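Local atomic coordinates of quinonprotein alcohol dehydrogenase-like protein (Bacteroides thetaiotaomicron VPI-5482, PDB entry 4R5O), a protein that is of unknown function but binds calcium ions and joins an immunoglobulin-like beta-sandwich to a seven-bladed beta-propeller. Residues W52-K57 and F65-D70; F167-A172 and K211-V216; G347-Y352 and V388-E393. All coordinates share one frame; numbering follows the deposited sequence.

Contact 1: residues W52-K57 and F65-D70. With ACT (acetate ion), chain H.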
loop_
_atom_site.group_PDB
_atom_site.type_symbol
_atom_site.label_atom_id
_atom_site.label_comp_id
_atom_site.label_asym_id
_atom_site.label_seq_id
_atom_site.Cartn_x
_atom_site.Cartn_y
_atom_site.Cartn_z
ATOM N N TRP A 52 -7.893 -23.817 21.898
ATOM C CA TRP A 52 -7.889 -23.523 20.468
ATOM C C TRP A 52 -6.896 -22.430 20.191
ATOM O O TRP A 52 -7.074 -21.309 20.675
ATOM C CB TRP A 52 -9.300 -23.126 19.994
ATOM C CG TRP A 52 -10.312 -24.228 20.108
ATOM C CD1 TRP A 52 -11.087 -24.521 21.190
ATOM C CD2 TRP A 52 -10.648 -25.194 19.099
ATOM N NE1 TRP A 52 -11.912 -25.591 20.907
ATOM C CE2 TRP A 52 -11.652 -26.033 19.637
ATOM C CE3 TRP A 52 -10.217 -25.414 17.778
ATOM C CZ2 TRP A 52 -12.253 -27.057 18.892
ATOM C CZ3 TRP A 52 -10.782 -26.458 17.058
ATOM C CH2 TRP A 52 -11.799 -27.259 17.606
ATOM N N LEU A 53 -5.830 -22.767 19.443
ATOM C CA LEU A 53 -4.775 -21.824 19.118
ATOM C C LEU A 53 -4.891 -21.387 17.681
ATOM O O LEU A 53 -4.815 -22.221 16.774
ATOM C CB LEU A 53 -3.367 -22.413 19.379
ATOM C CG LEU A 53 -3.118 -23.106 20.730
ATOM C CD1 LEU A 53 -1.703 -23.588 20.816
ATOM C CD2 LEU A 53 -3.396 -22.205 21.911
ATOM N N VAL A 54 -5.091 -20.076 17.482
ATOM C CA VAL A 54 -5.135 -19.415 16.171
ATOM C C VAL A 54 -3.789 -18.741 16.003
ATOM O O VAL A 54 -3.411 -17.910 16.829
ATOM C CB VAL A 54 -6.334 -18.450 16.022
ATOM C CG1 VAL A 54 -6.293 -17.756 14.664
ATOM C CG2 VAL A 54 -7.658 -19.188 16.223
ATOM N N ASN A 55 -3.014 -19.196 15.023
ATOM C CA ASN A 55 -1.635 -18.750 14.773
ATOM C C ASN A 55 -0.799 -18.798 16.091
ATOM O O ASN A 55 -0.055 -17.863 16.399
ATOM C CB ASN A 55 -1.603 -17.364 14.152
ATOM C CG ASN A 55 -2.168 -17.338 12.764
ATOM O OD1 ASN A 55 -1.878 -18.209 11.937
ATOM N ND2 ASN A 55 -2.941 -16.304 12.459
ATOM N N GLY A 56 -0.950 -19.903 16.837
ATOM C CA GLY A 56 -0.237 -20.168 18.084
ATOM C C GLY A 56 -0.728 -19.435 19.315
ATOM O O GLY A 56 -0.197 -19.657 20.405
ATOM N N LYS A 57 -1.728 -18.556 19.164
ATOM C CA LYS A 57 -2.270 -17.772 20.275
ATOM C C LYS A 57 -3.628 -18.342 20.693
ATOM O O LYS A 57 -4.485 -18.540 19.833
ATOM C CB LYS A 57 -2.390 -16.281 19.864
ATOM C CG LYS A 57 -1.097 -15.617 19.332
ATOM C CD LYS A 57 -0.012 -15.369 20.403
ATOM C CE LYS A 57 1.263 -14.789 19.825
ATOM N NZ LYS A 57 2.025 -15.766 18.993
ATOM N N PHE A 65 -15.292 -24.732 18.301
ATOM C CA PHE A 65 -14.620 -23.562 17.753
ATOM C C PHE A 65 -15.526 -22.812 16.796
ATOM O O PHE A 65 -15.976 -23.386 15.808
ATOM C CB PHE A 65 -13.328 -23.994 17.032
ATOM C CG PHE A 65 -12.516 -22.909 16.356
ATOM C CD1 PHE A 65 -11.763 -22.003 17.107
ATOM C CD2 PHE A 65 -12.425 -22.846 14.969
ATOM C CE1 PHE A 65 -10.996 -21.013 16.482
ATOM C CE2 PHE A 65 -11.660 -21.849 14.345
ATOM C CZ PHE A 65 -10.955 -20.940 15.107
ATOM N N SER A 66 -15.775 -21.525 17.063
ATOM C CA SER A 66 -16.570 -20.693 16.167
ATOM C C SER A 66 -15.751 -19.464 15.833
ATOM O O SER A 66 -15.251 -18.789 16.736
ATOM C CB SER A 66 -17.919 -20.351 16.781
ATOM O OG SER A 66 -18.720 -19.643 15.849
ATOM N N TYR A 67 -15.530 -19.220 14.535
ATOM C CA TYR A 67 -14.709 -18.090 14.081
ATOM C C TYR A 67 -15.314 -17.496 12.814
ATOM O O TYR A 67 -15.313 -18.180 11.788
ATOM C CB TYR A 67 -13.272 -18.583 13.837
ATOM C CG TYR A 67 -12.228 -17.513 13.641
ATOM C CD1 TYR A 67 -12.013 -16.940 12.395
ATOM C CD2 TYR A 67 -11.364 -17.165 14.671
ATOM C CE1 TYR A 67 -11.035 -15.966 12.205
ATOM C CE2 TYR A 67 -10.349 -16.226 14.482
ATOM C CZ TYR A 67 -10.190 -15.621 13.249
ATOM O OH TYR A 67 -9.188 -14.687 13.082
ATOM N N LYS A 68 -15.848 -16.249 12.879
ATOM C CA LYS A 68 -16.447 -15.621 11.698
ATOM C C LYS A 68 -15.348 -15.117 10.754
ATOM O O LYS A 68 -14.424 -14.422 11.191
ATOM C CB LYS A 68 -17.405 -14.470 12.073
ATOM N N ILE A 69 -15.432 -15.495 9.474
ATOM C CA ILE A 69 -14.494 -15.069 8.442
ATOM C C ILE A 69 -15.068 -13.762 7.884
ATOM O O ILE A 69 -15.751 -13.731 6.845
ATOM C CB ILE A 69 -14.284 -16.206 7.397
ATOM C CG1 ILE A 69 -13.889 -17.522 8.081
ATOM C CG2 ILE A 69 -13.286 -15.810 6.312
ATOM C CD1 ILE A 69 -12.602 -17.459 8.974
ATOM N N ASP A 70 -14.885 -12.695 8.662
ATOM C CA ASP A 70 -15.443 -11.382 8.338
ATOM C C ASP A 70 -14.354 -10.463 7.731
ATOM O O ASP A 70 -14.627 -9.306 7.408
ATOM C CB ASP A 70 -16.085 -10.749 9.592
ATOM C CG ASP A 70 -15.215 -10.642 10.836
ATOM O OD1 ASP A 70 -13.989 -10.977 10.753
ATOM O OD2 ASP A 70 -15.755 -10.243 11.901
HETATM C C ACT H . -5.127 -13.461 12.535
HETATM O O ACT H . -3.924 -13.717 12.761
HETATM O OXT ACT H . -5.962 -14.247 11.975
HETATM C CH3 ACT H . -5.623 -12.074 13.002
#

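Contact 2: residues F167-A172 and K211-V216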
loop_
_atom_site.group_PDB
_atom_site.type_symbol
_atom_site.label_atom_id
_atom_site.label_comp_id
_atom_site.label_asym_id
_atom_site.label_seq_id
_atom_site.Cartn_x
_atom_site.Cartn_y
_atom_site.Cartn_z
ATOM N N PHE A 167 12.437 -1.076 5.242
ATOM C CA PHE A 167 12.046 -1.509 3.913
ATOM C C PHE A 167 11.371 -2.873 3.984
ATOM O O PHE A 167 11.909 -3.805 4.572
ATOM C CB PHE A 167 13.293 -1.547 3.009
ATOM C CG PHE A 167 12.991 -1.759 1.554
ATOM C CD1 PHE A 167 12.772 -0.674 0.710
ATOM C CD2 PHE A 167 12.937 -3.041 1.019
ATOM C CE1 PHE A 167 12.485 -0.870 -0.637
ATOM C CE2 PHE A 167 12.627 -3.237 -0.324
ATOM C CZ PHE A 167 12.411 -2.150 -1.145
ATOM N N TYR A 168 10.195 -2.980 3.384
ATOM C CA TYR A 168 9.365 -4.184 3.377
ATOM C C TYR A 168 8.966 -4.601 1.967
ATOM O O TYR A 168 8.647 -3.741 1.146
ATOM C CB TYR A 168 8.084 -3.934 4.197
ATOM C CG TYR A 168 8.313 -3.628 5.668
ATOM C CD1 TYR A 168 8.683 -2.355 6.085
ATOM C CD2 TYR A 168 8.021 -4.573 6.650
ATOM C CE1 TYR A 168 8.875 -2.066 7.431
ATOM C CE2 TYR A 168 8.219 -4.299 8.000
ATOM C CZ TYR A 168 8.631 -3.041 8.388
ATOM O OH TYR A 168 8.781 -2.780 9.732
ATOM N N ILE A 169 8.971 -5.926 1.695
ATOM C CA ILE A 169 8.487 -6.511 0.451
ATOM C C ILE A 169 7.255 -7.325 0.816
ATOM O O ILE A 169 7.327 -8.255 1.634
ATOM C CB ILE A 169 9.511 -7.334 -0.371
ATOM C CG1 ILE A 169 10.869 -6.632 -0.520
ATOM C CG2 ILE A 169 8.889 -7.751 -1.747
ATOM C CD1 ILE A 169 11.924 -7.513 -1.139
ATOM N N VAL A 170 6.118 -6.917 0.244
ATOM C CA VAL A 170 4.783 -7.496 0.426
ATOM C C VAL A 170 4.297 -7.930 -0.944
ATOM O O VAL A 170 4.406 -7.146 -1.881
ATOM C CB VAL A 170 3.819 -6.476 1.123
ATOM C CG1 VAL A 170 2.390 -7.013 1.219
ATOM C CG2 VAL A 170 4.340 -6.059 2.502
ATOM N N ASP A 171 3.813 -9.180 -1.086
ATOM C CA ASP A 171 3.264 -9.637 -2.357
ATOM C C ASP A 171 1.998 -8.795 -2.697
ATOM O O ASP A 171 1.132 -8.608 -1.833
ATOM C CB ASP A 171 2.957 -11.138 -2.323
ATOM C CG ASP A 171 2.448 -11.657 -3.649
ATOM O OD1 ASP A 171 3.160 -11.489 -4.667
ATOM O OD2 ASP A 171 1.343 -12.215 -3.674
ATOM N N ALA A 172 1.928 -8.243 -3.927
ATOM C CA ALA A 172 0.830 -7.340 -4.301
ATOM C C ALA A 172 -0.503 -8.062 -4.470
ATOM O O ALA A 172 -1.509 -7.485 -4.091
ATOM C CB ALA A 172 1.159 -6.605 -5.578
ATOM N N LYS A 211 16.481 -8.243 -3.573
ATOM C CA LYS A 211 16.454 -9.661 -3.203
ATOM C C LYS A 211 17.089 -9.848 -1.818
ATOM O O LYS A 211 16.399 -10.316 -0.892
ATOM C CB LYS A 211 17.155 -10.544 -4.257
ATOM C CG LYS A 211 16.749 -10.267 -5.737
ATOM C CD LYS A 211 15.233 -10.410 -6.058
ATOM C CE LYS A 211 14.929 -10.082 -7.509
ATOM N NZ LYS A 211 13.470 -10.120 -7.797
ATOM N N SER A 212 18.363 -9.417 -1.649
ATOM C CA SER A 212 19.084 -9.554 -0.365
ATOM C C SER A 212 18.691 -8.477 0.647
ATOM O O SER A 212 18.819 -8.709 1.843
ATOM C CB SER A 212 20.591 -9.492 -0.585
ATOM O OG SER A 212 20.982 -8.250 -1.138
ATOM N N LEU A 213 18.283 -7.294 0.161
ATOM C CA LEU A 213 17.854 -6.099 0.885
ATOM C C LEU A 213 19.076 -5.404 1.549
ATOM O O LEU A 213 18.904 -4.566 2.441
ATOM C CB LEU A 213 16.732 -6.369 1.914
ATOM C CG LEU A 213 15.400 -6.875 1.334
ATOM C CD1 LEU A 213 14.326 -6.874 2.382
ATOM C CD2 LEU A 213 14.917 -5.980 0.196
ATOM N N ASN A 214 20.298 -5.664 1.027
ATOM C CA ASN A 214 21.478 -4.919 1.441
ATOM C C ASN A 214 21.437 -3.576 0.757
ATOM O O ASN A 214 20.923 -3.498 -0.359
ATOM C CB ASN A 214 22.784 -5.678 1.144
ATOM C CG ASN A 214 23.064 -6.843 2.088
ATOM O OD1 ASN A 214 22.854 -6.783 3.322
ATOM N ND2 ASN A 214 23.642 -7.904 1.544
ATOM N N ASN A 215 21.905 -2.515 1.432
ATOM C CA ASN A 215 21.916 -1.179 0.846
ATOM C C ASN A 215 23.324 -0.612 0.904
ATOM O O ASN A 215 24.115 -0.983 1.766
ATOM C CB ASN A 215 20.904 -0.211 1.499
ATOM C CG ASN A 215 21.269 0.289 2.858
ATOM O OD1 ASN A 215 21.878 1.368 3.017
ATOM N ND2 ASN A 215 20.877 -0.462 3.861
ATOM N N VAL A 216 23.650 0.234 -0.074
ATOM C CA VAL A 216 24.952 0.900 -0.221
ATOM C C VAL A 216 24.660 2.369 -0.238
ATOM O O VAL A 216 23.817 2.810 -1.017
ATOM C CB VAL A 216 25.757 0.428 -1.473
ATOM C CG1 VAL A 216 27.058 1.205 -1.630
ATOM C CG2 VAL A 216 26.031 -1.078 -1.445
#

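Contact 3: residues G347-Y352 and V388-E393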
loop_
_atom_site.group_PDB
_atom_site.type_symbol
_atom_site.label_atom_id
_atom_site.label_comp_id
_atom_site.label_asym_id
_atom_site.label_seq_id
_atom_site.Cartn_x
_atom_site.Cartn_y
_atom_site.Cartn_z
ATOM N N GLY A 347 -8.787 22.479 -3.983
ATOM C CA GLY A 347 -9.367 21.145 -3.869
ATOM C C GLY A 347 -10.208 20.748 -5.064
ATOM O O GLY A 347 -11.044 19.850 -4.960
ATOM N N ALA A 348 -10.003 21.433 -6.204
ATOM C CA ALA A 348 -10.660 21.149 -7.485
ATOM C C ALA A 348 -9.774 20.215 -8.312
ATOM O O ALA A 348 -8.555 20.195 -8.128
ATOM C CB ALA A 348 -10.960 22.440 -8.252
ATOM N N ILE A 349 -10.383 19.425 -9.193
ATOM C CA ILE A 349 -9.656 18.505 -10.044
ATOM C C ILE A 349 -9.849 18.993 -11.443
ATOM O O ILE A 349 -10.956 19.359 -11.839
ATOM C CB ILE A 349 -10.110 17.030 -9.816
ATOM C CG1 ILE A 349 -9.663 16.577 -8.402
ATOM C CG2 ILE A 349 -9.554 16.053 -10.880
ATOM C CD1 ILE A 349 -10.458 15.545 -7.831
ATOM N N TYR A 350 -8.735 19.079 -12.155
ATOM C CA TYR A 350 -8.654 19.437 -13.550
ATOM C C TYR A 350 -8.303 18.203 -14.354
ATOM O O TYR A 350 -7.480 17.399 -13.918
ATOM C CB TYR A 350 -7.632 20.556 -13.751
ATOM C CG TYR A 350 -8.101 21.900 -13.242
ATOM C CD1 TYR A 350 -7.975 22.241 -11.896
ATOM C CD2 TYR A 350 -8.657 22.838 -14.104
ATOM C CE1 TYR A 350 -8.423 23.470 -11.418
ATOM C CE2 TYR A 350 -9.095 24.079 -13.638
ATOM C CZ TYR A 350 -8.974 24.391 -12.293
ATOM O OH TYR A 350 -9.380 25.617 -11.812
ATOM N N LYS A 351 -8.986 18.017 -15.486
ATOM C CA LYS A 351 -8.727 16.930 -16.435
ATOM C C LYS A 351 -8.006 17.533 -17.620
ATOM O O LYS A 351 -8.647 18.159 -18.471
ATOM C CB LYS A 351 -10.017 16.193 -16.843
ATOM C CG LYS A 351 -9.774 15.087 -17.850
ATOM C CD LYS A 351 -10.994 14.222 -18.162
ATOM C CE LYS A 351 -12.026 14.831 -19.064
ATOM N NZ LYS A 351 -13.131 13.868 -19.305
ATOM N N TYR A 352 -6.659 17.444 -17.619
ATOM C CA TYR A 352 -5.840 17.982 -18.693
ATOM C C TYR A 352 -5.775 16.996 -19.827
ATOM O O TYR A 352 -5.386 15.849 -19.650
ATOM C CB TYR A 352 -4.424 18.356 -18.219
ATOM C CG TYR A 352 -3.496 18.816 -19.332
ATOM C CD1 TYR A 352 -3.777 19.963 -20.078
ATOM C CD2 TYR A 352 -2.304 18.146 -19.595
ATOM C CE1 TYR A 352 -2.926 20.398 -21.097
ATOM C CE2 TYR A 352 -1.438 18.580 -20.603
ATOM C CZ TYR A 352 -1.754 19.709 -21.349
ATOM O OH TYR A 352 -0.912 20.163 -22.335
ATOM N N VAL A 388 -10.268 9.966 -5.324
ATOM C CA VAL A 388 -9.900 11.210 -4.679
ATOM C C VAL A 388 -10.037 11.078 -3.165
ATOM O O VAL A 388 -11.073 10.622 -2.683
ATOM C CB VAL A 388 -10.795 12.338 -5.219
ATOM C CG1 VAL A 388 -10.352 13.675 -4.681
ATOM C CG2 VAL A 388 -10.793 12.365 -6.743
ATOM N N THR A 389 -8.995 11.496 -2.413
ATOM C CA THR A 389 -8.968 11.505 -0.945
ATOM C C THR A 389 -9.247 12.927 -0.457
ATOM O O THR A 389 -8.487 13.844 -0.744
ATOM C CB THR A 389 -7.644 10.968 -0.417
ATOM O OG1 THR A 389 -7.421 9.658 -0.945
ATOM C CG2 THR A 389 -7.567 10.953 1.086
ATOM N N TYR A 390 -10.368 13.093 0.268
ATOM C CA TYR A 390 -10.809 14.356 0.850
ATOM C C TYR A 390 -10.683 14.358 2.368
ATOM O O TYR A 390 -10.818 13.293 2.985
ATOM C CB TYR A 390 -12.277 14.640 0.487
ATOM C CG TYR A 390 -12.568 14.853 -0.973
ATOM C CD1 TYR A 390 -12.345 16.082 -1.572
ATOM C CD2 TYR A 390 -13.182 13.867 -1.725
ATOM C CE1 TYR A 390 -12.665 16.307 -2.910
ATOM C CE2 TYR A 390 -13.506 14.077 -3.063
ATOM C CZ TYR A 390 -13.248 15.302 -3.654
ATOM O OH TYR A 390 -13.560 15.528 -4.975
ATOM N N THR A 391 -10.483 15.561 2.967
ATOM C CA THR A 391 -10.466 15.758 4.414
ATOM C C THR A 391 -11.223 17.033 4.730
ATOM O O THR A 391 -10.930 18.086 4.150
ATOM C CB THR A 391 -9.048 15.772 5.004
ATOM O OG1 THR A 391 -8.380 14.544 4.695
ATOM C CG2 THR A 391 -9.037 15.976 6.514
ATOM N N GLU A 392 -12.224 16.919 5.638
ATOM C CA GLU A 392 -12.968 18.066 6.153
ATOM C C GLU A 392 -12.069 18.702 7.194
ATOM O O GLU A 392 -11.765 18.072 8.212
ATOM C CB GLU A 392 -14.362 17.693 6.692
ATOM C CG GLU A 392 -15.383 17.303 5.631
ATOM C CD GLU A 392 -16.825 17.136 6.085
ATOM O OE1 GLU A 392 -17.253 17.862 7.012
ATOM O OE2 GLU A 392 -17.556 16.360 5.430
ATOM N N GLU A 393 -11.543 19.890 6.861
ATOM C CA GLU A 393 -10.559 20.669 7.620
ATOM C C GLU A 393 -10.976 20.891 9.091
ATOM O O GLU A 393 -10.159 20.666 9.994
ATOM C CB GLU A 393 -10.347 22.049 6.949
ATOM C CG GLU A 393 -9.938 21.987 5.476
ATOM C CD GLU A 393 -9.820 23.296 4.711
ATOM O OE1 GLU A 393 -10.141 24.365 5.281
ATOM O OE2 GLU A 393 -9.420 23.247 3.524
#

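Contact 1: residues W52-K57 and F65-D70
Phe65 places its ring anti to the backbone N (chi1 178°), while Trp52 carries its indole beside its own N (chi1 -65°), and these two choices bring the aromatic groups together between the facing sheets of the immunoglobulin-like sandwich. Strands 52-54 and 65-68 pass 9.7 Å apart at their axes. Phe65 CB sits over a face of the indole, 3.3 Å from the centroid of the Trp52 six-membered ring, a CH-pi contact. The rings themselves are near parallel but slid apart, with planes at 20°, so they barely overlap. Next along, Val54 crosses Phe65 at about a right angle, its CG2 lying 3.8 Å from Phe65 CE1. The other methyl, Val54 CG1, faces Tyr67 CE2 more loosely, at 4.3 Å.

Trp52 NE1 is hydrogen-bonded to Glu62 O, which gives the indole N-H a partner. With an alanine in place of Trp52, that face and N-H are gone, which is likely to open a gap beside Phe65 and leave Glu62 O without its mate. Asn55 ND2 makes a weak hydrogen bond to an acetate ion, probably from the crystallisation liquor. No hydrogen bond joins the two segments, so the contact between them rests on dispersion and CH-pi attraction.

Contact 2: residues F167-A172 and K211-V216
Asp209 OD1 accepts the backbone N-H groups of both Lys211 and Ser212, an Asx-turn arrangement that fixes the start of the loop from which Leu213 reaches Phe167 and Ile169. The loop joins strands 204-209 and 215-220 of one propeller blade; Phe167 and Ile169 lie on strand 167-171 of the blade before it. A weak bond from Asn214 N to Ser212 OG, 3.4 Å long, adds an ST turn farther along, on the solvent side.

Leu213 does its touching with one methyl. Its CD2 lies 3.6 Å from Phe167 CE2, with Phe167 CD2 equally near, so the methyl meets the CD2-CE2 bond of the ring obliquely. The two side chains cross at about a right angle. The same Leu213 CD2 is 3.6 Å from Ile169 CD1, the end of an extended branch: chi2 of 171° stretches Ile169 away from its strand and toward the loop. The methyl thus touches two residues that stand two apart on one strand. Leu213 also rests on Asn179 and Ala181 of strand 177-181, the edge strand of the earlier blade, while Phe167 packs on Ile208 and Leu210.

The division of labour is clear: polar groups shape the loop within its own blade, whereas the contact between these two segments is apolar, a buried meeting of methyls and a phenyl ring with no hydrogen bond between them.

Contact 3: residues G347-Y352 and V388-E393
Ile349 and Val388 meet tip to tip at the junction of two consecutive blades of the seven-bladed beta-propeller, the first on strand 349-353 and the second on strand 386-392.

Apolar packing carries the contact. Ile349 CD1 is directed at both methyls of Val388, 3.4 Å from CG2 and 3.7 Å from CG1, so the isoleucine ends against the fork of the valine. The fork is set by Val388 holding CG1 anti to its backbone N (chi1 -174°), with CG2 beside that N. Ile349 CD1 also makes a loose van der Waals contact with Tyr390 OH, at 4.2 Å. Both Ile349 and Val388 touch Ile373 of strand 371-379, which pairs with the strand of Val388 in the same four-stranded sheet, and this closes a small apolar cluster.

The aromatic part comes from Tyr390, whose CB does not point straight at the facing segment although the end of the ring swings nearer. Val388 CG1 lies over one face of the Tyr390 ring, toward its rim, so the same methyl packs on both Ile349 and the tyrosine.

Polar groups play a lesser role, and no hydrogen bond joins the segments. Tyr390 OH is hydrogen-bonded to Tyr403 OH, on strand 397-403 of its own blade. At the other end of the contact, Gly347 O approaches the edge of the ring, close to its plane, 4.4 Å from Tyr390 CE1.

The three contacts follow one another along the chain and none touches another. Contact 1 lies between the two sheets of the sandwich domain, whereas contacts 2 and 3 each join consecutive blades of the propeller and lie on opposite sides of the chain's centre, their own centres 33 Å apart. Contact 1 is about 16 Å from contact 2 and about 22 Å from contact 3, measured between nearest atoms. Calcium lies in the surroundings rather than in the contacts: a bound ion is about 10 Å from the side chain of Phe65, and one is about 12 Å from that of Tyr390. Contact 2 is remote from the known calcium sites.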